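Local coordinates for protein aldehyde dehydrogenase (Listeria monocytogenes, PDB 3K9D) that probably oxidises aldehydes, passing the electrons to NAD or NADP, at residues Q33-A44 with T129-N137; K101-V112 with N438-V449. All blocks are in the same frame, centred on the assembly; numbering follows the deposited sequence.

Contact 1: residues Q33-A44 with T129-N137; sequences QQQIDTIVKAIA and TLISIKAGN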
loop_
_atom_site.group_PDB
_atom_site.type_symbol
_atom_site.label_atom_id
_atom_site.label_comp_id
_atom_site.label_asym_id
_atom_site.label_seq_id
_atom_site.Cartn_x
_atom_site.Cartn_y
_atom_site.Cartn_z
ATOM N N GLN A 33 3.111 21.881 -11.517
ATOM C CA GLN A 33 4.276 20.977 -11.581
ATOM C C GLN A 33 5.576 21.778 -11.618
ATOM O O GLN A 33 6.555 21.411 -10.973
ATOM C CB GLN A 33 4.204 20.042 -12.795
ATOM C CG GLN A 33 5.346 19.001 -12.863
ATOM C CD GLN A 33 5.162 17.854 -11.887
ATOM O OE1 GLN A 33 4.231 17.055 -12.023
ATOM N NE2 GLN A 33 6.048 17.761 -10.893
ATOM N N GLN A 34 5.557 22.866 -12.383
ATOM C CA GLN A 34 6.674 23.805 -12.494
ATOM C C GLN A 34 7.085 24.394 -11.139
ATOM O O GLN A 34 8.251 24.292 -10.757
ATOM C CB GLN A 34 6.341 24.907 -13.500
ATOM C CG GLN A 34 6.351 24.454 -14.980
ATOM C CD GLN A 34 5.045 23.783 -15.463
ATOM O OE1 GLN A 34 4.137 23.479 -14.675
ATOM N NE2 GLN A 34 4.958 23.556 -16.777
ATOM N N GLN A 35 6.124 24.967 -10.412
ATOM C CA GLN A 35 6.354 25.486 -9.055
ATOM C C GLN A 35 6.888 24.443 -8.053
ATOM O O GLN A 35 7.845 24.720 -7.319
ATOM C CB GLN A 35 5.100 26.161 -8.517
ATOM C CG GLN A 35 4.865 27.581 -9.055
ATOM C CD GLN A 35 3.441 28.066 -8.834
ATOM O OE1 GLN A 35 3.195 29.254 -8.647
ATOM N NE2 GLN A 35 2.500 27.151 -8.863
ATOM N N ILE A 36 6.287 23.252 -8.035
ATOM C CA ILE A 36 6.810 22.115 -7.235
ATOM C C ILE A 36 8.273 21.754 -7.559
ATOM O O ILE A 36 9.105 21.616 -6.641
ATOM C CB ILE A 36 5.883 20.841 -7.366
ATOM C CG1 ILE A 36 4.524 21.065 -6.671
ATOM C CG2 ILE A 36 6.615 19.518 -6.957
ATOM C CD1 ILE A 36 4.501 20.998 -5.145
ATOM N N ASP A 37 8.574 21.617 -8.856
ATOM C CA ASP A 37 9.887 21.166 -9.325
ATOM C C ASP A 37 10.990 22.163 -9.025
ATOM O O ASP A 37 12.136 21.760 -8.798
ATOM C CB ASP A 37 9.870 20.827 -10.824
ATOM C CG ASP A 37 9.068 19.572 -11.132
ATOM O OD1 ASP A 37 8.780 18.800 -10.189
ATOM O OD2 ASP A 37 8.713 19.362 -12.316
ATOM N N THR A 38 10.631 23.450 -9.030
ATOM C CA THR A 38 11.496 24.531 -8.573
ATOM C C THR A 38 11.943 24.357 -7.115
ATOM O O THR A 38 13.109 24.541 -6.797
ATOM C CB THR A 38 10.800 25.911 -8.781
ATOM O OG1 THR A 38 10.705 26.183 -10.185
ATOM C CG2 THR A 38 11.574 27.051 -8.124
ATOM N N ILE A 39 11.012 23.994 -6.243
ATOM C CA ILE A 39 11.309 23.725 -4.836
ATOM C C ILE A 39 12.169 22.467 -4.672
ATOM O O ILE A 39 13.142 22.487 -3.924
ATOM C CB ILE A 39 10.000 23.596 -4.018
ATOM C CG1 ILE A 39 9.275 24.938 -3.969
ATOM C CG2 ILE A 39 10.275 23.064 -2.603
ATOM C CD1 ILE A 39 7.745 24.799 -3.873
ATOM N N VAL A 40 11.795 21.394 -5.375
ATOM C CA VAL A 40 12.529 20.117 -5.404
ATOM C C VAL A 40 14.018 20.333 -5.772
ATOM O O VAL A 40 14.914 19.822 -5.092
ATOM C CB VAL A 40 11.852 19.138 -6.405
ATOM C CG1 VAL A 40 12.774 17.973 -6.807
ATOM C CG2 VAL A 40 10.545 18.596 -5.815
ATOM N N LYS A 41 14.256 21.114 -6.825
ATOM C CA LYS A 41 15.611 21.458 -7.280
ATOM C C LYS A 41 16.391 22.246 -6.222
ATOM O O LYS A 41 17.592 22.016 -6.033
ATOM C CB LYS A 41 15.528 22.202 -8.627
ATOM C CG LYS A 41 16.719 23.116 -9.019
ATOM C CD LYS A 41 17.826 22.382 -9.741
ATOM C CE LYS A 41 18.426 23.247 -10.841
ATOM N NZ LYS A 41 19.168 24.439 -10.319
ATOM N N ALA A 42 15.705 23.150 -5.523
ATOM C CA ALA A 42 16.319 23.931 -4.441
ATOM C C ALA A 42 16.721 23.059 -3.249
ATOM O O ALA A 42 17.737 23.322 -2.599
ATOM C CB ALA A 42 15.392 25.014 -3.988
ATOM N N ILE A 43 15.915 22.032 -2.968
ATOM C CA ILE A 43 16.200 21.065 -1.903
ATOM C C ILE A 43 17.424 20.228 -2.274
ATOM O O ILE A 43 18.339 20.022 -1.449
ATOM C CB ILE A 43 14.952 20.151 -1.608
ATOM C CG1 ILE A 43 13.824 20.985 -1.011
ATOM C CG2 ILE A 43 15.307 18.999 -0.675
ATOM C CD1 ILE A 43 12.405 20.333 -1.067
ATOM N N ALA A 44 17.439 19.776 -3.527
ATOM C CA ALA A 44 18.529 18.971 -4.051
ATOM C C ALA A 44 19.841 19.748 -4.035
ATOM O O ALA A 44 20.877 19.210 -3.632
ATOM C CB ALA A 44 18.210 18.496 -5.456
ATOM N N THR A 129 12.461 13.939 1.715
ATOM C CA THR A 129 11.965 15.288 1.511
ATOM C C THR A 129 11.706 15.498 0.025
ATOM O O THR A 129 10.595 15.851 -0.366
ATOM C CB THR A 129 12.950 16.335 2.036
ATOM O OG1 THR A 129 13.079 16.207 3.450
ATOM C CG2 THR A 129 12.456 17.757 1.722
ATOM N N LEU A 130 12.727 15.226 -0.787
ATOM C CA LEU A 130 12.662 15.382 -2.236
ATOM C C LEU A 130 11.508 14.635 -2.867
ATOM O O LEU A 130 10.787 15.200 -3.686
ATOM C CB LEU A 130 13.956 14.883 -2.877
ATOM C CG LEU A 130 15.161 15.807 -2.859
ATOM C CD1 LEU A 130 16.387 14.981 -3.094
ATOM C CD2 LEU A 130 15.026 16.887 -3.894
ATOM N N ILE A 131 11.332 13.370 -2.490
ATOM C CA ILE A 131 10.240 12.563 -3.055
ATOM C C ILE A 131 8.820 12.938 -2.549
ATOM O O ILE A 131 7.870 12.935 -3.330
ATOM C CB ILE A 131 10.539 11.021 -2.995
ATOM C CG1 ILE A 131 10.610 10.501 -1.550
ATOM C CG2 ILE A 131 11.848 10.719 -3.762
ATOM C CD1 ILE A 131 10.564 9.009 -1.432
ATOM N N SER A 132 8.698 13.287 -1.266
ATOM C CA SER A 132 7.422 13.750 -0.699
ATOM C C SER A 132 6.980 15.071 -1.306
ATOM O O SER A 132 5.854 15.185 -1.796
ATOM C CB SER A 132 7.495 13.892 0.823
ATOM O OG SER A 132 7.860 12.662 1.425
ATOM N N ILE A 133 7.876 16.057 -1.290
ATOM C CA ILE A 133 7.622 17.372 -1.886
ATOM C C ILE A 133 7.326 17.267 -3.390
ATOM O O ILE A 133 6.409 17.941 -3.891
ATOM C CB ILE A 133 8.791 18.373 -1.608
ATOM C CG1 ILE A 133 8.887 18.711 -0.109
ATOM C CG2 ILE A 133 8.646 19.636 -2.449
ATOM C CD1 ILE A 133 7.815 19.687 0.412
ATOM N N LYS A 134 8.064 16.393 -4.086
ATOM C CA LYS A 134 7.842 16.109 -5.523
ATOM C C LYS A 134 6.414 15.666 -5.831
ATOM O O LYS A 134 5.864 16.015 -6.882
ATOM C CB LYS A 134 8.822 15.040 -6.031
ATOM C CG LYS A 134 8.680 14.646 -7.506
ATOM C CD LYS A 134 8.895 15.813 -8.466
ATOM C CE LYS A 134 8.559 15.397 -9.886
ATOM N NZ LYS A 134 9.221 16.184 -10.969
ATOM N N ALA A 135 5.823 14.911 -4.909
ATOM C CA ALA A 135 4.456 14.416 -5.076
ATOM C C ALA A 135 3.386 15.343 -4.465
ATOM O O ALA A 135 2.192 15.016 -4.481
ATOM C CB ALA A 135 4.347 12.986 -4.541
ATOM N N GLY A 136 3.820 16.502 -3.952
ATOM C CA GLY A 136 2.915 17.544 -3.435
ATOM C C GLY A 136 2.517 17.388 -1.975
ATOM O O GLY A 136 1.483 17.921 -1.543
ATOM N N ASN A 137 3.348 16.674 -1.216
ATOM C CA ASN A 137 3.091 16.358 0.195
ATOM C C ASN A 137 3.944 17.206 1.119
ATOM O O ASN A 137 5.012 17.653 0.726
ATOM C CB ASN A 137 3.495 14.906 0.482
ATOM C CG ASN A 137 2.776 13.900 -0.383
ATOM O OD1 ASN A 137 1.576 13.652 -0.216
ATOM N ND2 ASN A 137 3.515 13.280 -1.290
#
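Helices 33-49 and 121-134 pack against each other almost exactly antiparallel here, a buried helix-helix contact in the Rossmann-like N-terminal domain of the aldehyde dehydrogenase fold, with one salt bridge at the end near Q33. The short axes of 33-44 and 129-134 approach to 9.3 Å at 172°, and V40 lies level with L130. Apolar branches fill the seam. L130 reaches across with CD2, which rests 3.2 Å from the carbonyl O of V40 and also touches V40 CG1, I43 CG2 and A44 CB, so one methyl meets three residues of the opposing turn. I43 slides past L130 in the opposite direction and sets its CD1 against both T129 CG2 and I133 CG1. One turn earlier on helix 33-49, I39 CG2 meets I133 CG2 at 3.8 Å, the two side chains crossing at about a right angle, and I133 CG2 touches V40 CG2 as well. Helix 148-164 covers I39 and I43 through A162, while Y82 and I85 of helix 67-85 pack on V40. Where helix 121-134 ends, G136 takes a positive phi in a Schellman motif, and I36 CG2 lies 3.5 Å from the I133 carbonyl O that accepts the G136 N-H. The polar end is built by K134. Its chain leaves with CG anti to the backbone N (chi1 179°) and bends at chi2, carrying the amine over D37. I85 O and M88 O also accept from this amine, and Q33 is tied to T90 by its OE1. On D37 OD1 two donors converge from opposite faces of the carboxylate: Q33 NE2 at 3.0 Å, on the syn side but tilted out of the plane, and K134 NZ at 2.8 Å, 42° out of the plane.

Contact 2: residues K101-V112 with N438-V449; sequences KVMEVAVPLGVV and NLFNIRRIATGV
Side chains of strands 102-108 and 440-447 alternate between the two faces of an antiparallel beta ladder, part of the extended sheet arm through which aldehyde dehydrogenase subunits commonly associate. Seven backbone bonds hold the ladder, including V107 N to N441 O at 2.7 Å, and the short axes run at 144°. On the face bearing V105, V107, R443 and I445, R443 is turned so that V107 CG2 sits over one face of its guanidinium, displaced toward the rim at NH2, 3.4 Å from that atom, the two side chains crossing at about a right angle. V105 lies alongside R443, pointing the same way, and V105 CG2 touches I445 CD1 at 3.7 Å. The R443 NE and NH1 groups bind V394 O and A389 O of the second subunit. On the other face E104 and R444 run side by side, their carboxylate and guanidinium planes 53° apart; they remain 4.4 Å from E104 OE2 to R444 NE, too long for a salt bridge. Each has a different partner: K95 for E104, D432 of the second subunit for R444. I442 CG2 covers the centre of the R444 guanidinium. F440 CG stands between its backbone N and carbonyl carbon (chi1 66°), a rotation that brings the ring to A106, whose CB lies 3.5 Å from F440 CD1.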
loop_
_atom_site.group_PDB
_atom_site.type_symbol
_atom_site.label_atom_id
_atom_site.label_comp_id
_atom_site.label_asym_id
_atom_site.label_seq_id
_atom_site.Cartn_x
_atom_site.Cartn_y
_atom_site.Cartn_z
ATOM N N LYS A 101 -12.503 6.961 -22.229
ATOM C CA LYS A 101 -13.160 8.111 -21.588
ATOM C C LYS A 101 -12.878 8.149 -20.090
ATOM O O LYS A 101 -13.785 8.282 -19.271
ATOM C CB LYS A 101 -14.655 8.168 -21.917
ATOM C CG LYS A 101 -14.940 8.737 -23.286
ATOM C CD LYS A 101 -16.418 8.627 -23.638
ATOM C CE LYS A 101 -16.670 7.482 -24.614
ATOM N NZ LYS A 101 -16.322 7.859 -26.023
ATOM N N VAL A 102 -11.592 8.007 -19.760
ATOM C CA VAL A 102 -11.098 8.007 -18.384
ATOM C C VAL A 102 -9.885 8.953 -18.283
ATOM O O VAL A 102 -8.891 8.779 -18.989
ATOM C CB VAL A 102 -10.664 6.586 -17.915
ATOM C CG1 VAL A 102 -10.123 6.619 -16.475
ATOM C CG2 VAL A 102 -11.801 5.576 -18.016
ATOM N N MET A 103 -9.983 9.947 -17.406
ATOM C CA MET A 103 -8.872 10.846 -17.111
ATOM C C MET A 103 -8.254 10.442 -15.783
ATOM O O MET A 103 -8.950 9.902 -14.919
ATOM C CB MET A 103 -9.363 12.297 -17.028
ATOM C CG MET A 103 -10.212 12.745 -18.217
ATOM S SD MET A 103 -10.399 14.538 -18.332
ATOM C CE MET A 103 -11.505 14.901 -16.972
ATOM N N GLU A 104 -6.956 10.696 -15.621
ATOM C CA GLU A 104 -6.247 10.397 -14.369
ATOM C C GLU A 104 -5.561 11.643 -13.813
ATOM O O GLU A 104 -4.909 12.391 -14.551
ATOM C CB GLU A 104 -5.219 9.265 -14.553
ATOM C CG GLU A 104 -5.812 7.945 -14.998
ATOM C CD GLU A 104 -4.830 6.790 -14.975
ATOM O OE1 GLU A 104 -3.777 6.874 -14.300
ATOM O OE2 GLU A 104 -5.129 5.770 -15.632
ATOM N N VAL A 105 -5.719 11.850 -12.506
ATOM C CA VAL A 105 -5.228 13.032 -11.795
ATOM C C VAL A 105 -4.477 12.554 -10.559
ATOM O O VAL A 105 -5.005 11.764 -9.775
ATOM C CB VAL A 105 -6.409 13.979 -11.354
ATOM C CG1 VAL A 105 -5.927 15.121 -10.423
ATOM C CG2 VAL A 105 -7.131 14.567 -12.559
ATOM N N ALA A 106 -3.242 13.032 -10.395
ATOM C CA ALA A 106 -2.449 12.760 -9.209
ATOM C C ALA A 106 -2.990 13.512 -7.990
ATOM O O ALA A 106 -3.248 14.727 -8.037
ATOM C CB ALA A 106 -1.002 13.128 -9.467
ATOM N N VAL A 107 -3.175 12.779 -6.902
ATOM C CA VAL A 107 -3.641 13.358 -5.649
ATOM C C VAL A 107 -2.588 13.103 -4.594
ATOM O O VAL A 107 -2.323 11.944 -4.279
ATOM C CB VAL A 107 -4.976 12.715 -5.184
ATOM C CG1 VAL A 107 -5.433 13.317 -3.877
ATOM C CG2 VAL A 107 -6.043 12.906 -6.222
ATOM N N PRO A 108 -1.989 14.174 -4.037
ATOM C CA PRO A 108 -0.981 14.022 -2.982
ATOM C C PRO A 108 -1.580 13.320 -1.767
ATOM O O PRO A 108 -2.761 13.518 -1.469
ATOM C CB PRO A 108 -0.635 15.466 -2.611
ATOM C CG PRO A 108 -1.007 16.267 -3.791
ATOM C CD PRO A 108 -2.235 15.595 -4.346
ATOM N N LEU A 109 -0.780 12.491 -1.098
ATOM C CA LEU A 109 -1.230 11.766 0.087
ATOM C C LEU A 109 -1.612 12.738 1.214
ATOM O O LEU A 109 -2.632 12.547 1.874
ATOM C CB LEU A 109 -0.186 10.717 0.546
ATOM C CG LEU A 109 -0.313 9.237 0.136
ATOM C CD1 LEU A 109 -0.937 9.041 -1.255
ATOM C CD2 LEU A 109 0.991 8.407 0.291
ATOM N N GLY A 110 -0.836 13.803 1.391
ATOM C CA GLY A 110 -1.025 14.696 2.522
ATOM C C GLY A 110 0.220 14.907 3.355
ATOM O O GLY A 110 1.261 15.298 2.830
ATOM N N VAL A 111 0.123 14.695 4.664
ATOM C CA VAL A 111 1.297 14.876 5.536
ATOM C C VAL A 111 1.973 13.519 5.762
ATOM O O VAL A 111 1.372 12.607 6.341
ATOM C CB VAL A 111 0.927 15.486 6.911
ATOM C CG1 VAL A 111 2.174 15.660 7.781
ATOM C CG2 VAL A 111 0.205 16.796 6.743
ATOM N N VAL A 112 3.207 13.402 5.277
ATOM C CA VAL A 112 4.016 12.191 5.383
ATOM C C VAL A 112 4.732 12.168 6.741
ATOM O O VAL A 112 5.219 13.202 7.215
ATOM C CB VAL A 112 5.060 12.114 4.213
ATOM C CG1 VAL A 112 5.873 10.832 4.254
ATOM C CG2 VAL A 112 4.363 12.207 2.856
ATOM N N ASN A 438 4.902 6.289 -5.161
ATOM C CA ASN A 438 4.346 5.662 -3.960
ATOM C C ASN A 438 3.739 6.680 -2.995
ATOM O O ASN A 438 3.294 6.324 -1.893
ATOM C CB ASN A 438 5.434 4.881 -3.222
ATOM C CG ASN A 438 6.145 3.888 -4.113
ATOM O OD1 ASN A 438 7.165 4.209 -4.706
ATOM N ND2 ASN A 438 5.593 2.691 -4.234
ATOM N N LEU A 439 3.764 7.950 -3.398
ATOM C CA LEU A 439 3.376 9.058 -2.532
ATOM C C LEU A 439 2.334 9.981 -3.163
ATOM O O LEU A 439 2.184 11.136 -2.763
ATOM C CB LEU A 439 4.612 9.848 -2.083
ATOM C CG LEU A 439 5.566 9.012 -1.216
ATOM C CD1 LEU A 439 6.950 9.607 -1.277
ATOM C CD2 LEU A 439 5.056 8.878 0.245
ATOM N N PHE A 440 1.647 9.465 -4.172
ATOM C CA PHE A 440 0.374 10.044 -4.607
ATOM C C PHE A 440 -0.620 8.946 -4.958
ATOM O O PHE A 440 -0.220 7.845 -5.363
ATOM C CB PHE A 440 0.513 11.123 -5.715
ATOM C CG PHE A 440 1.024 10.621 -7.038
ATOM C CD1 PHE A 440 0.147 10.148 -8.010
ATOM C CD2 PHE A 440 2.380 10.672 -7.335
ATOM C CE1 PHE A 440 0.622 9.698 -9.244
ATOM C CE2 PHE A 440 2.865 10.233 -8.565
ATOM C CZ PHE A 440 1.991 9.738 -9.519
ATOM N N ASN A 441 -1.905 9.253 -4.759
ATOM C CA ASN A 441 -3.007 8.425 -5.220
ATOM C C ASN A 441 -3.406 8.891 -6.616
ATOM O O ASN A 441 -3.217 10.049 -6.963
ATOM C CB ASN A 441 -4.237 8.577 -4.307
ATOM C CG ASN A 441 -4.055 7.977 -2.932
ATOM O OD1 ASN A 441 -4.413 8.614 -1.940
ATOM N ND2 ASN A 441 -3.549 6.737 -2.853
ATOM N N ILE A 442 -3.982 7.992 -7.405
ATOM C CA ILE A 442 -4.578 8.382 -8.675
ATOM C C ILE A 442 -6.108 8.494 -8.562
ATOM O O ILE A 442 -6.789 7.529 -8.203
ATOM C CB ILE A 442 -4.162 7.428 -9.804
ATOM C CG1 ILE A 442 -2.627 7.475 -9.972
ATOM C CG2 ILE A 442 -4.919 7.732 -11.094
ATOM C CD1 ILE A 442 -2.119 7.399 -11.395
ATOM N N ARG A 443 -6.626 9.682 -8.849
ATOM C CA ARG A 443 -8.070 9.889 -9.033
ATOM C C ARG A 443 -8.454 9.664 -10.498
ATOM O O ARG A 443 -7.862 10.259 -11.400
ATOM C CB ARG A 443 -8.474 11.295 -8.590
ATOM C CG ARG A 443 -9.883 11.735 -8.994
ATOM C CD ARG A 443 -10.089 13.232 -8.760
ATOM N NE ARG A 443 -9.685 13.633 -7.410
ATOM C CZ ARG A 443 -9.051 14.764 -7.107
ATOM N NH1 ARG A 443 -8.712 15.625 -8.057
ATOM N NH2 ARG A 443 -8.731 15.020 -5.845
ATOM N N ARG A 444 -9.452 8.815 -10.721
ATOM C CA ARG A 444 -9.956 8.558 -12.062
ATOM C C ARG A 444 -11.328 9.144 -12.315
ATOM O O ARG A 444 -12.257 8.976 -11.518
ATOM C CB ARG A 444 -9.944 7.069 -12.368
ATOM C CG ARG A 444 -8.539 6.522 -12.465
ATOM C CD ARG A 444 -8.503 5.143 -11.934
ATOM N NE ARG A 444 -7.154 4.592 -11.851
ATOM C CZ ARG A 444 -6.500 4.400 -10.714
ATOM N NH1 ARG A 444 -7.049 4.752 -9.552
ATOM N NH2 ARG A 444 -5.292 3.851 -10.736
ATOM N N ILE A 445 -11.442 9.848 -13.434
ATOM C CA ILE A 445 -12.672 10.536 -13.793
ATOM C C ILE A 445 -13.171 9.835 -15.036
ATOM O O ILE A 445 -12.505 9.862 -16.070
ATOM C CB ILE A 445 -12.441 12.054 -14.053
ATOM C CG1 ILE A 445 -11.809 12.706 -12.826
ATOM C CG2 ILE A 445 -13.752 12.761 -14.436
ATOM C CD1 ILE A 445 -10.285 12.703 -12.813
ATOM N N ALA A 446 -14.325 9.182 -14.910
ATOM C CA ALA A 446 -14.819 8.285 -15.947
ATOM C C ALA A 446 -16.235 8.617 -16.381
ATOM O O ALA A 446 -17.102 8.859 -15.538
ATOM C CB ALA A 446 -14.744 6.850 -15.473
ATOM N N THR A 447 -16.438 8.606 -17.701
ATOM C CA THR A 447 -17.717 8.879 -18.355
ATOM C C THR A 447 -18.452 7.585 -18.684
ATOM O O THR A 447 -17.833 6.627 -19.148
ATOM C CB THR A 447 -17.485 9.686 -19.663
ATOM O OG1 THR A 447 -16.741 10.873 -19.358
ATOM C CG2 THR A 447 -18.795 10.078 -20.344
ATOM N N GLY A 448 -19.771 7.573 -18.450
ATOM C CA GLY A 448 -20.623 6.443 -18.800
ATOM C C GLY A 448 -20.552 6.042 -20.257
ATOM O O GLY A 448 -20.627 6.887 -21.151
ATOM N N VAL A 449 -20.375 4.746 -20.482
ATOM C CA VAL A 449 -20.295 4.182 -21.831
ATOM C C VAL A 449 -21.405 3.140 -22.066
ATOM O O VAL A 449 -21.590 2.646 -23.183
ATOM C CB VAL A 449 -18.876 3.579 -22.126
ATOM C CG1 VAL A 449 -17.806 4.686 -22.195
ATOM C CG2 VAL A 449 -18.488 2.518 -21.094
HETATM O O HOH W 1 -14.051 11.278 -18.259
#

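The centres of contact 1 and contact 2 lie about 19 Å apart, on the same side of the chain's centre. Their segments alternate along the chain: 33-44, then 101-112, then 129-137, and finally 438-449 near the C-terminus. Strand 102-116 is followed in the chain by helix 121-134, so the central two segments join the buried helical layer to the sheet. N137 makes the polar connection: its OD1 probably accepts from G110 N, and its ND2 probably donates to L439 O, both at 2.9 Å. Contact 1 stays within one subunit, whereas at residues 444-447 of contact 2 the sheet runs on into the second subunit through a parallel ladder.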